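PDB 3FOT: 15-O-acetyltransferase from Fusarium sporotrichioides, which acetylates the 15-hydroxyl group of trichothecene intermediates such as 15-deacetylcalonectrin during the biosynthesis of T-2 toxin. Local coordinates for residues 195-200 / 352-357. Residues are numbered along the deposited sequence; the frame is centred on the assembly and turned at random.
Sequences RKFVGD and NFYAMC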
loop_
_atom_site.group_PDB
_atom_site.type_symbol
_atom_site.label_atom_id
_atom_site.label_comp_id
_atom_site.label_asym_id
_atom_site.label_seq_id
_atom_site.Cartn_x
_atom_site.Cartn_y
_atom_site.Cartn_z
ATOM N N ARG A 195 0.882 -5.398 -4.538
ATOM C CA ARG A 195 0.010 -5.511 -5.725
ATOM C C ARG A 195 0.667 -6.267 -6.880
ATOM O O ARG A 195 -0.009 -7.037 -7.574
ATOM C CB ARG A 195 -0.462 -4.139 -6.188
ATOM C CG ARG A 195 -1.449 -3.569 -5.184
ATOM C CD ARG A 195 -1.870 -2.180 -5.570
ATOM N NE ARG A 195 -0.832 -1.203 -5.279
ATOM C CZ ARG A 195 -0.798 0.015 -5.798
ATOM N NH1 ARG A 195 -1.735 0.389 -6.671
ATOM N NH2 ARG A 195 0.203 0.841 -5.488
ATOM N N LYS A 196 1.964 -6.051 -7.101
ATOM C CA LYS A 196 2.685 -6.811 -8.132
ATOM C C LYS A 196 2.558 -8.312 -7.818
ATOM O O LYS A 196 2.340 -9.132 -8.692
ATOM C CB LYS A 196 4.167 -6.425 -8.186
ATOM C CG LYS A 196 4.408 -5.067 -8.898
ATOM C CD LYS A 196 5.850 -4.547 -8.745
ATOM C CE LYS A 196 6.881 -5.421 -9.474
ATOM N NZ LYS A 196 6.756 -5.412 -10.976
ATOM N N PHE A 197 2.679 -8.655 -6.548
ATOM C CA PHE A 197 2.614 -10.060 -6.163
ATOM C C PHE A 197 1.202 -10.651 -6.368
ATOM O O PHE A 197 1.066 -11.792 -6.818
ATOM C CB PHE A 197 3.087 -10.235 -4.711
ATOM C CG PHE A 197 3.271 -11.673 -4.330
ATOM C CD1 PHE A 197 4.460 -12.345 -4.630
ATOM C CD2 PHE A 197 2.245 -12.357 -3.678
ATOM C CE1 PHE A 197 4.626 -13.704 -4.289
ATOM C CE2 PHE A 197 2.402 -13.678 -3.300
ATOM C CZ PHE A 197 3.597 -14.362 -3.601
ATOM N N VAL A 198 0.164 -9.873 -6.082
ATOM C CA VAL A 198 -1.227 -10.287 -6.396
ATOM C C VAL A 198 -1.321 -10.567 -7.921
ATOM O O VAL A 198 -1.855 -11.596 -8.348
ATOM C CB VAL A 198 -2.231 -9.211 -5.967
ATOM C CG1 VAL A 198 -3.634 -9.506 -6.505
ATOM C CG2 VAL A 198 -2.261 -9.121 -4.419
ATOM N N GLY A 199 -0.774 -9.651 -8.718
ATOM C CA GLY A 199 -0.758 -9.822 -10.187
ATOM C C GLY A 199 -0.085 -11.124 -10.594
ATOM O O GLY A 199 -0.562 -11.855 -11.501
ATOM N N ASP A 200 1.042 -11.402 -9.952
ATOM C CA ASP A 200 1.802 -12.641 -10.211
ATOM C C ASP A 200 0.964 -13.875 -9.909
ATOM O O ASP A 200 0.946 -14.816 -10.683
ATOM C CB ASP A 200 3.084 -12.674 -9.362
ATOM C CG ASP A 200 4.093 -11.599 -9.776
ATOM O OD1 ASP A 200 4.067 -11.143 -10.938
ATOM O OD2 ASP A 200 4.897 -11.189 -8.927
ATOM N N ASN A 352 11.540 -4.791 -11.045
ATOM C CA ASN A 352 11.300 -6.116 -10.467
ATOM C C ASN A 352 11.594 -6.164 -8.948
ATOM O O ASN A 352 12.207 -7.107 -8.475
ATOM C CB ASN A 352 12.162 -7.152 -11.229
ATOM C CG ASN A 352 11.774 -8.598 -10.918
ATOM O OD1 ASN A 352 10.594 -8.920 -10.719
ATOM N ND2 ASN A 352 12.771 -9.479 -10.894
ATOM N N PHE A 353 11.151 -5.147 -8.202
ATOM C CA PHE A 353 11.530 -4.955 -6.801
ATOM C C PHE A 353 10.280 -5.044 -5.946
ATOM O O PHE A 353 9.364 -4.235 -6.105
ATOM C CB PHE A 353 12.205 -3.589 -6.573
ATOM C CG PHE A 353 12.988 -3.512 -5.273
ATOM C CD1 PHE A 353 14.337 -3.897 -5.233
ATOM C CD2 PHE A 353 12.378 -3.096 -4.094
ATOM C CE1 PHE A 353 15.059 -3.837 -4.042
ATOM C CE2 PHE A 353 13.110 -3.015 -2.893
ATOM C CZ PHE A 353 14.441 -3.408 -2.870
ATOM N N TYR A 354 10.238 -6.040 -5.066
ATOM C CA TYR A 354 9.016 -6.356 -4.309
ATOM C C TYR A 354 9.050 -5.917 -2.855
ATOM O O TYR A 354 7.999 -5.709 -2.245
ATOM C CB TYR A 354 8.725 -7.871 -4.386
ATOM C CG TYR A 354 8.152 -8.282 -5.723
ATOM C CD1 TYR A 354 8.927 -8.212 -6.886
ATOM C CD2 TYR A 354 6.832 -8.710 -5.831
ATOM C CE1 TYR A 354 8.408 -8.556 -8.111
ATOM C CE2 TYR A 354 6.296 -9.092 -7.067
ATOM C CZ TYR A 354 7.093 -9.006 -8.204
ATOM O OH TYR A 354 6.590 -9.358 -9.432
ATOM N N ALA A 355 10.246 -5.792 -2.282
ATOM C CA ALA A 355 10.364 -5.282 -0.906
ATOM C C ALA A 355 10.023 -3.779 -0.885
ATOM O O ALA A 355 9.875 -3.162 -1.948
ATOM C CB ALA A 355 11.784 -5.537 -0.354
ATOM N N MET A 356 9.883 -3.212 0.313
ATOM C CA MET A 356 9.624 -1.780 0.482
ATOM C C MET A 356 10.651 -0.985 -0.298
ATOM O O MET A 356 11.843 -1.230 -0.172
ATOM C CB MET A 356 9.755 -1.405 1.959
ATOM C CG MET A 356 9.461 0.018 2.276
ATOM S SD MET A 356 7.738 0.256 2.738
ATOM C CE MET A 356 7.611 -0.730 4.233
ATOM N N CYS A 357 10.190 -0.007 -1.068
ATOM C CA CYS A 357 11.109 0.906 -1.735
ATOM C C CYS A 357 10.426 2.263 -1.767
ATOM O O CYS A 357 9.792 2.634 -2.751
ATOM C CB CYS A 357 11.498 0.424 -3.139
ATOM S SG CYS A 357 12.778 1.551 -3.832
HETATM O O HOH W 1 8.240 -7.851 -11.547
HETATM O O HOH W 2 5.947 -9.874 -12.288
#
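Lys196 and Tyr354 carry the contact between helix 191-205 and the loop before strand 358-365. Lys196 CB meets the ring at Tyr354 CE2, 3.6 Å away, approaching obliquely. CG and CD bow away from the ring, and two bends, at chi3 (67°) and chi4 (66°), bring Lys196 CE back over it, 4.2 Å from the Tyr354 centroid, in an off-centre CH-pi contact. Lys196 NZ bonds to Ser351 O and to water 1 at 2.9 Å. That water also donates to Asn352 OD1 and to Tyr354 OH, joining lysine to loop.

One helical turn on, the Asp200 and Tyr354 side chains run toward each other from opposite directions and meet at Tyr354 OH. Tyr354 OH donates to Asp200 OD2 over a short 2.5 Å, on the syn lone pair of the carboxylate, whose plane is turned 35° from the ring. Water 2 donates to both Asp200 OD1 and Tyr354 OH, and Arg203 forms a salt bridge with OD1. Phe197 CB lies 4.1 Å from the same ring atom, Tyr354 CE2. His89 stacks on the tyrosine ring and Ser230 OG bonds to its backbone N.

Asp190, just before the helix, ends a His-x-x-x-Asp sequence consistent with the BAHD superfamily motif, and Cys357 N bonds to its OD2. The contact thus ties loop 352-357 to the helix after it. The contact is largely buried, yet its phenol oxygen has three hydrogen-bonding partners: it donates to the carboxylate and accepts from both waters. This network fixes the direction of the hydroxyl, and nearby Lys196 and Arg203 probably favour an ionised Asp200.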